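Local coordinates for protein TetR family transcriptional regulator (PDB 6AZH) that probably represses or otherwise controls transcription as a dimeric TetR-family regulator, with a putative role in fatty acid metabolism, at residues A[103-106]-A[107-110]; A[111-114]-A[115-119]. All blocks are in the same frame, centred on the assembly; numbering follows the deposited sequence.

Interaction 1 of 2, residues A[103-106]-A[107-110]; sequences MVMS and QLWG
Met-105, a selenomethionine, and Leu-108 lie alongside each other with their ends in the same direction, CE of Met-105 only 3.4 Å from CD1 of Leu-108, tighter than ordinary carbon packing. Bends at chi2 (-71°) and again at chi3 bring CE of Met-105 back to CD1 of Leu-108, although the side chain sets out away from residues 107-110. CG1 of Val-104 also rests 4.2 Å from CG of Leu-108. In the backbone, N of Gln-107 gives a hydrogen bond to O of Val-104 at 3.0 Å, an i to i+3 link tighter than the i to i+4 pattern of an alpha-helix. The indole NE1 of Trp-109 lies 2.9 Å from O of Met-105; its angle at the hydrogen, 121°, makes this bond weak, and the carbonyl oxygen sits near the ring plane, at the edge. CB of Leu-108 lies over one face of the indole, offset toward its rim.

These contacts lie where helix 98-106 gives way to the loop before helix 113-138, in the all-helical C-terminal domain, which in TetR-family regulators generally binds ligand and forms the dimer.

One water spans the turn, donating to O of Ser-106 at 2.7 Å and accepting from N of Trp-109. OG of Ser-106, set between backbone N and carbonyl carbon (chi1 76°), donates to O of Met-103 at 2.8 Å; it also accepts from a second water, which in turn accepts from NE2 of Gln-107. OE1 of Gln-107 is bonded to NE of Arg-114. Farther out, Met-103 and Gln-107 reach Phe-54 of helix 50-74, while Gln-107 also touches Tyr-24 of helix 6-26. Met-105 packs on Trp-109 of the second subunit, and Trp-109 on Met-105 of that subunit.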
# COMPACT_ATOMS: atom_id res chain seq x y z
N MSE A 103 7.40 7.40 -2.29
CA MSE A 103 7.15 8.68 -1.68
C MSE A 103 5.65 8.87 -1.44
O MSE A 103 5.24 9.25 -0.34
CB MSE A 103 7.69 9.79 -2.56
CG MSE A 103 6.94 11.09 -2.43
SE MSE A 103 7.73 12.45 -3.47
CE MSE A 103 7.00 11.89 -5.00
N VAL A 104 4.85 8.59 -2.48
CA VAL A 104 3.39 8.68 -2.37
C VAL A 104 2.89 7.72 -1.29
O VAL A 104 2.15 8.11 -0.38
CB VAL A 104 2.72 8.38 -3.73
CG1 VAL A 104 1.21 8.20 -3.57
CG2 VAL A 104 2.99 9.48 -4.73
N MSE A 105 3.27 6.45 -1.40
CA MSE A 105 2.80 5.45 -0.47
C MSE A 105 3.14 5.77 0.97
O MSE A 105 2.36 5.48 1.86
CB MSE A 105 3.34 4.07 -0.81
CG MSE A 105 3.01 3.64 -2.19
SE MSE A 105 1.09 3.28 -2.19
CE MSE A 105 0.47 4.82 -3.30
N SER A 106 4.30 6.39 1.19
CA SER A 106 4.69 6.69 2.57
C SER A 106 3.79 7.74 3.21
O SER A 106 3.74 7.81 4.45
CB SER A 106 6.15 7.12 2.60
OG SER A 106 6.28 8.46 2.13
N GLN A 107 3.06 8.52 2.42
CA GLN A 107 2.29 9.64 2.96
C GLN A 107 0.79 9.46 2.84
O GLN A 107 0.04 10.38 3.18
CB GLN A 107 2.74 10.94 2.29
CG GLN A 107 4.02 11.50 2.90
CD GLN A 107 3.78 12.02 4.30
OE1 GLN A 107 2.99 12.94 4.50
NE2 GLN A 107 4.44 11.41 5.29
N LEU A 108 0.31 8.27 2.44
CA LEU A 108 -1.12 8.12 2.18
C LEU A 108 -1.96 7.86 3.42
O LEU A 108 -3.19 7.80 3.30
CB LEU A 108 -1.36 6.97 1.21
CG LEU A 108 -1.22 7.20 -0.28
CD1 LEU A 108 -1.64 5.90 -0.92
CD2 LEU A 108 -2.06 8.34 -0.77
N TRP A 109 -1.36 7.68 4.59
CA TRP A 109 -2.05 7.01 5.69
C TRP A 109 -2.31 7.86 6.92
O TRP A 109 -2.98 7.37 7.84
CB TRP A 109 -1.24 5.76 6.09
CG TRP A 109 -0.89 4.95 4.88
CD1 TRP A 109 0.28 4.97 4.16
CD2 TRP A 109 -1.76 4.03 4.20
NE1 TRP A 109 0.19 4.10 3.09
CE2 TRP A 109 -1.05 3.52 3.10
CE3 TRP A 109 -3.06 3.57 4.44
CZ2 TRP A 109 -1.60 2.57 2.23
CZ3 TRP A 109 -3.61 2.64 3.57
CH2 TRP A 109 -2.88 2.14 2.48
N GLY A 110 -1.83 9.10 6.96
CA GLY A 110 -1.96 9.94 8.13
C GLY A 110 -3.03 10.99 7.95
O GLY A 110 -3.80 10.99 6.99
O HOH W 1 1.38 8.06 5.65
O HOH W 2 6.62 9.85 4.57

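Interaction 2 of 2, residues A[111-114]-A[115-119]; sequences KETR and QDELR
Glu-112 and Gln-115 bond to each other in both directions at the start of helix 113-138. OE1 of Gln-115 accepts from N of Glu-112 at 3.0 Å, with the donor tilted 19° from the amide plane, and O of Glu-112 receives N of Gln-115 at 2.8 Å. The same oxygen also takes N of Asp-116 at 3.1 Å, so two donors grip it. Because Glu-112 is the N-cap and Gln-115 stands three residues on, the side-chain bond forms one half of a capping box. Regular helical bonds follow: N of Glu-117 to O of Thr-113, and N of Leu-118 to O of Arg-114.

Among the charged groups, NH2 of Arg-119 makes a salt bridge to OD1 of Asp-116 at 2.6 Å, meeting it from above the carboxylate plane, while O of Gln-115 lies 3.7 Å above the plane of the Arg-119 guanidinium, over its centre. Besides its Gln-107 partner, the guanidinium of Arg-114 forms a salt bridge to Glu-51 and a cation-pi contact with Tyr-24. By van der Waals contact, CE of Lys-111 lies 4.0 Å from NH2 of Arg-119, the two chains crossing at about a right angle.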
# COMPACT_ATOMS: atom_id res chain seq x y z
N LYS A 111 -3.07 11.93 8.90
CA LYS A 111 -4.16 12.89 8.98
C LYS A 111 -3.73 14.34 8.80
O LYS A 111 -4.54 15.25 9.02
CB LYS A 111 -4.91 12.72 10.30
CG LYS A 111 -5.97 11.64 10.26
CD LYS A 111 -6.89 11.82 9.06
CE LYS A 111 -7.53 10.50 8.62
NZ LYS A 111 -8.38 9.87 9.68
N GLU A 112 -2.48 14.60 8.41
CA GLU A 112 -2.11 15.96 8.06
C GLU A 112 -2.92 16.41 6.86
O GLU A 112 -3.30 15.61 6.00
CB GLU A 112 -0.62 16.07 7.74
CG GLU A 112 0.31 15.69 8.89
CD GLU A 112 0.20 16.65 10.04
OE1 GLU A 112 0.00 16.18 11.18
OE2 GLU A 112 0.30 17.87 9.81
N THR A 113 -3.20 17.72 6.80
CA THR A 113 -3.89 18.28 5.64
C THR A 113 -3.18 17.91 4.34
O THR A 113 -3.83 17.61 3.33
CB THR A 113 -3.99 19.81 5.79
OG1 THR A 113 -4.72 20.13 6.98
CG2 THR A 113 -4.71 20.43 4.59
N ARG A 114 -1.85 17.91 4.37
CA ARG A 114 -1.05 17.48 3.23
C ARG A 114 -1.47 16.09 2.75
O ARG A 114 -1.47 15.82 1.54
CB ARG A 114 0.42 17.50 3.63
CG ARG A 114 1.42 16.95 2.65
CD ARG A 114 2.81 16.89 3.33
NE ARG A 114 2.90 15.87 4.37
CZ ARG A 114 2.91 16.11 5.68
NH1 ARG A 114 2.83 17.36 6.15
NH2 ARG A 114 3.00 15.11 6.54
N GLN A 115 -1.82 15.21 3.67
CA GLN A 115 -2.13 13.84 3.29
C GLN A 115 -3.58 13.67 2.86
O GLN A 115 -3.85 12.86 1.97
CB GLN A 115 -1.79 12.90 4.45
CG GLN A 115 -0.38 13.13 5.00
CD GLN A 115 -0.09 12.33 6.25
OE1 GLN A 115 -0.40 12.76 7.36
NE2 GLN A 115 0.48 11.15 6.07
N ASP A 116 -4.51 14.43 3.45
CA ASP A 116 -5.85 14.52 2.88
C ASP A 116 -5.79 14.96 1.43
O ASP A 116 -6.45 14.38 0.55
CB ASP A 116 -6.71 15.50 3.68
CG ASP A 116 -7.15 14.95 5.02
OD1 ASP A 116 -7.42 13.74 5.12
OD2 ASP A 116 -7.23 15.75 5.98
N GLU A 117 -4.99 16.00 1.15
CA GLU A 117 -4.87 16.53 -0.20
C GLU A 117 -4.26 15.51 -1.15
O GLU A 117 -4.71 15.36 -2.29
CB GLU A 117 -4.05 17.82 -0.17
CG GLU A 117 -4.83 19.00 0.41
CD GLU A 117 -3.93 20.12 0.95
OE1 GLU A 117 -2.69 20.06 0.77
OE2 GLU A 117 -4.49 21.07 1.54
N LEU A 118 -3.21 14.81 -0.69
CA LEU A 118 -2.62 13.73 -1.48
C LEU A 118 -3.65 12.67 -1.81
O LEU A 118 -3.74 12.20 -2.95
CB LEU A 118 -1.46 13.11 -0.71
CG LEU A 118 -0.89 11.82 -1.30
CD1 LEU A 118 -0.38 12.04 -2.72
CD2 LEU A 118 0.20 11.23 -0.43
N ARG A 119 -4.43 12.24 -0.81
CA ARG A 119 -5.45 11.22 -1.07
C ARG A 119 -6.50 11.73 -2.04
O ARG A 119 -7.02 10.96 -2.86
CB ARG A 119 -6.10 10.76 0.24
CG ARG A 119 -5.28 9.74 1.03
CD ARG A 119 -6.05 9.20 2.23
NE ARG A 119 -6.37 10.25 3.20
CZ ARG A 119 -5.64 10.55 4.27
NH1 ARG A 119 -4.52 9.89 4.53
NH2 ARG A 119 -6.03 11.52 5.09

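From the N terminus, interaction 1 comes first, turning the chain out of helix 98-106 into the loop, and interaction 2 takes over at residue 111 to start helix 113-138. The two follow in sequence, neither nested nor crossed, with centres about 9 Å apart. Arg-119 of interaction 2 reaches back to the 107-110 loop of interaction 1: its NH1 lies 2.8 Å from O of Leu-108 and 2.8 Å from O of Gly-110, both probable hydrogen bonds. CD2 of Leu-108 also packs 3.7 Å from CD2 of Leu-118. The two interactions together tie both helices to helix 50-74 and the N-terminal helix 6-26, and both touch the second subunit.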